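Local coordinates for protein alpha-ketoglutarate-dependent 2,4-dichlorophenoxyacetate dioxygenase (Bradyrhizobium diazoefficiens, PDB 5BKE) that probably catalyses metal- and 2-oxoglutarate-dependent oxygenation of aryloxyalkanoate herbicides such as 2,4-dichlorophenoxyacetate, at residues H169-S174 with Q189-V194. Numbering follows the deposited sequence.
Sequences HSLMYS and QMFKPV
His-169 and Val-194 form an antiparallel hydrogen-bonded pair. His-169 N gives a nearly straight bond of 2.8 Å to Val-194 O, in the carbonyl plane. Val-194 N returns one of 2.9 Å to His-169 O. That oxygen also takes a CA-H...O contact from Pro-193 CA at 3.3 Å. Val-194 O also lies at the edge of the His-169 imidazole, near its plane; the ring's ND1 is hydrogen-bonded to Ser-119 OG.

The side chain of Ser-170 makes the next polar link. With chi1 at 174°, OG swings away from the Ser-170 nitrogen and points to Phe-191 O, donating over 2.7 Å. The same OG accepts from Met-172 N at 3.0 Å, the N-cap bond of helix 171-176. This is where strand 166-169 of a four-stranded antiparallel sheet gives way to that helix. In 189-194, helix 187-190 ends and strand 194-201 of the same sheet begins. Replacing Ser-170 by an alanine removes OG, which is likely to leave Met-172 N without its cap and Phe-191 O without this donor.

Apolar contacts centre on Phe-191. Leu-171 CB stands over one face of the ring, offset toward the rim, while Leu-171 CD1 reaches Phe-191 CE1 at 3.7 Å. Met-172 CG approaches Phe-191 CB at 3.8 Å. The Met-172 chain then bends at chi3 (-76°), which sets CE beside Phe-191 O at 3.3 Å and also near Pro-193 CD.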
ATOM      1  N   HIS C 169      37.582  13.489 -21.833  1.00 25.89           N
ATOM      2  CA  HIS C 169      38.499  12.472 -21.327  1.00 26.86           C
ATOM      3  C   HIS C 169      39.821  12.497 -22.099  1.00 27.99           C
ATOM      4  O   HIS C 169      39.829  12.518 -23.338  1.00 28.38           O
ATOM      5  CB  HIS C 169      37.915  11.075 -21.482  1.00 25.64           C
ATOM      6  CG  HIS C 169      36.728  10.785 -20.616  1.00 26.89           C
ATOM      7  ND1 HIS C 169      36.734   9.783 -19.668  1.00 25.88           N
ATOM      8  CD2 HIS C 169      35.480  11.315 -20.596  1.00 26.03           C
ATOM      9  CE1 HIS C 169      35.546   9.718 -19.093  1.00 26.85           C
ATOM     10  NE2 HIS C 169      34.765  10.631 -19.644  1.00 26.63           N
ATOM     11  N   SER C 170      40.926  12.464 -21.355  1.00 28.45           N
ATOM     12  CA  SER C 170      42.269  12.369 -21.910  1.00 29.52           C
ATOM     13  C   SER C 170      43.222  11.733 -20.901  1.00 30.07           C
ATOM     14  O   SER C 170      43.135  12.014 -19.695  1.00 28.21           O
ATOM     15  CB  SER C 170      42.789  13.760 -22.277  1.00 29.86           C
ATOM     16  OG  SER C 170      44.139  13.705 -22.698  1.00 30.53           O
ATOM     17  N   LEU C 171      44.152  10.917 -21.405  1.00 30.52           N
ATOM     18  CA  LEU C 171      45.286  10.432 -20.600  1.00 31.17           C
ATOM     19  C   LEU C 171      46.095  11.560 -19.964  1.00 32.30           C
ATOM     20  O   LEU C 171      46.687  11.376 -18.899  1.00 32.98           O
ATOM     21  CB  LEU C 171      46.199   9.506 -21.405  1.00 32.00           C
ATOM     22  CG  LEU C 171      45.723   8.056 -21.529  1.00 32.60           C
ATOM     23  CD1 LEU C 171      46.334   7.366 -22.740  1.00 32.62           C
ATOM     24  CD2 LEU C 171      45.987   7.254 -20.259  1.00 32.49           C
ATOM     25  N   MET C 172      46.083  12.735 -20.592  1.00 33.07           N
ATOM     26  CA  MET C 172      46.754  13.922 -20.052  1.00 33.83           C
ATOM     27  C   MET C 172      46.109  14.451 -18.762  1.00 33.03           C
ATOM     28  O   MET C 172      46.788  15.073 -17.937  1.00 32.58           O
ATOM     29  CB  MET C 172      46.826  15.032 -21.106  1.00 36.32           C
ATOM     30  CG  MET C 172      47.590  14.668 -22.377  1.00 39.55           C
ATOM     31  SD  MET C 172      47.924  16.080 -23.470  1.00 43.40           S
ATOM     32  CE  MET C 172      46.332  16.366 -24.249  1.00 40.43           C
ATOM     33  N   TYR C 173      44.804  14.220 -18.591  1.00 32.95           N
ATOM     34  CA  TYR C 173      44.103  14.638 -17.364  1.00 31.14           C
ATOM     35  C   TYR C 173      44.420  13.733 -16.166  1.00 29.85           C
ATOM     36  O   TYR C 173      44.716  14.229 -15.071  1.00 28.76           O
ATOM     37  CB  TYR C 173      42.594  14.716 -17.575  1.00 31.17           C
ATOM     38  CG  TYR C 173      42.089  15.907 -18.367  1.00 32.02           C
ATOM     39  CD1 TYR C 173      42.434  17.218 -18.009  1.00 32.64           C
ATOM     40  CD2 TYR C 173      41.212  15.726 -19.453  1.00 32.19           C
ATOM     41  CE1 TYR C 173      41.949  18.309 -18.724  1.00 32.50           C
ATOM     42  CE2 TYR C 173      40.721  16.812 -20.175  1.00 31.91           C
ATOM     43  CZ  TYR C 173      41.089  18.102 -19.806  1.00 32.49           C
ATOM     44  OH  TYR C 173      40.607  19.186 -20.512  1.00 32.91           O
ATOM     45  N   SER C 174      44.366  12.420 -16.386  1.00 28.69           N
ATOM     46  CA  SER C 174      44.665  11.445 -15.343  1.00 29.93           C
ATOM     47  C   SER C 174      46.127  11.487 -14.901  1.00 31.18           C
ATOM     48  O   SER C 174      46.404  11.463 -13.698  1.00 30.77           O
ATOM     49  CB  SER C 174      44.276  10.036 -15.775  1.00 29.51           C
ATOM     50  OG  SER C 174      44.920   9.673 -16.977  1.00 28.86           O
ATOM     51  N   GLN C 189      48.880  15.233 -29.531  1.00 52.26           N
ATOM     52  CA  GLN C 189      47.974  14.932 -30.625  1.00 51.36           C
ATOM     53  C   GLN C 189      47.386  13.531 -30.472  1.00 50.88           C
ATOM     54  O   GLN C 189      46.211  13.317 -30.770  1.00 50.39           O
ATOM     55  CB  GLN C 189      48.675  15.105 -31.985  1.00 52.15           C
ATOM     56  CG  GLN C 189      49.145  16.532 -32.296  1.00 52.35           C
ATOM     57  CD  GLN C 189      48.003  17.542 -32.398  1.00 53.83           C
ATOM     58  OE1 GLN C 189      47.029  17.334 -33.128  1.00 53.49           O
ATOM     59  NE2 GLN C 189      48.128  18.653 -31.672  1.00 50.73           N
ATOM     60  N   MET C 190      48.207  12.589 -29.999  1.00 52.24           N
ATOM     61  CA  MET C 190      47.780  11.202 -29.731  1.00 52.48           C
ATOM     62  C   MET C 190      46.785  11.115 -28.568  1.00 48.57           C
ATOM     63  O   MET C 190      45.890  10.263 -28.585  1.00 47.30           O
ATOM     64  CB  MET C 190      48.991  10.314 -29.433  1.00 55.83           C
ATOM     65  CG  MET C 190      48.833   8.858 -29.837  1.00 59.98           C
ATOM     66  SD  MET C 190      50.320   7.891 -29.490  1.00 66.40           S
ATOM     67  CE  MET C 190      51.306   8.263 -30.940  1.00 66.36           C
ATOM     68  N   PHE C 191      46.953  11.997 -27.576  1.00 44.40           N
ATOM     69  CA  PHE C 191      46.094  12.035 -26.378  1.00 41.55           C
ATOM     70  C   PHE C 191      45.093  13.196 -26.399  1.00 40.77           C
ATOM     71  O   PHE C 191      44.670  13.679 -25.346  1.00 41.65           O
ATOM     72  CB  PHE C 191      46.925  12.082 -25.081  1.00 37.77           C
ATOM     73  CG  PHE C 191      47.962  10.997 -24.954  1.00 36.17           C
ATOM     74  CD1 PHE C 191      47.730   9.693 -25.424  1.00 35.79           C
ATOM     75  CD2 PHE C 191      49.174  11.273 -24.315  1.00 35.30           C
ATOM     76  CE1 PHE C 191      48.705   8.705 -25.293  1.00 35.98           C
ATOM     77  CE2 PHE C 191      50.147  10.285 -24.170  1.00 36.22           C
ATOM     78  CZ  PHE C 191      49.912   9.000 -24.657  1.00 35.81           C
ATOM     79  N   LYS C 192      44.718  13.630 -27.601  1.00 39.93           N
ATOM     80  CA  LYS C 192      43.734  14.694 -27.797  1.00 37.69           C
ATOM     81  C   LYS C 192      42.403  14.287 -27.129  1.00 33.77           C
ATOM     82  O   LYS C 192      41.912  13.185 -27.393  1.00 30.99           O
ATOM     83  CB  LYS C 192      43.557  14.930 -29.301  1.00 39.99           C
ATOM     84  CG  LYS C 192      42.641  16.071 -29.703  1.00 44.38           C
ATOM     85  CD  LYS C 192      42.340  15.963 -31.195  1.00 47.93           C
ATOM     86  CE  LYS C 192      40.949  16.477 -31.538  1.00 49.57           C
ATOM     87  NZ  LYS C 192      40.873  17.965 -31.534  1.00 51.20           N
ATOM     88  N   PRO C 193      41.845  15.158 -26.255  1.00 31.31           N
ATOM     89  CA  PRO C 193      40.615  14.891 -25.486  1.00 31.35           C
ATOM     90  C   PRO C 193      39.403  14.468 -26.325  1.00 31.20           C
ATOM     91  O   PRO C 193      39.183  15.025 -27.404  1.00 31.39           O
ATOM     92  CB  PRO C 193      40.339  16.224 -24.798  1.00 31.17           C
ATOM     93  CG  PRO C 193      41.691  16.806 -24.608  1.00 32.52           C
ATOM     94  CD  PRO C 193      42.441  16.447 -25.861  1.00 32.38           C
ATOM     95  N   VAL C 194      38.661  13.471 -25.830  1.00 28.62           N
ATOM     96  CA  VAL C 194      37.408  13.017 -26.437  1.00 27.66           C
ATOM     97  C   VAL C 194      36.207  13.292 -25.520  1.00 27.77           C
ATOM     98  O   VAL C 194      36.358  13.447 -24.297  1.00 27.15           O
ATOM     99  CB  VAL C 194      37.431  11.520 -26.861  1.00 28.19           C
ATOM    100  CG1 VAL C 194      38.616  11.217 -27.771  1.00 27.66           C
ATOM    101  CG2 VAL C 194      37.406  10.593 -25.652  1.00 27.75           C
TER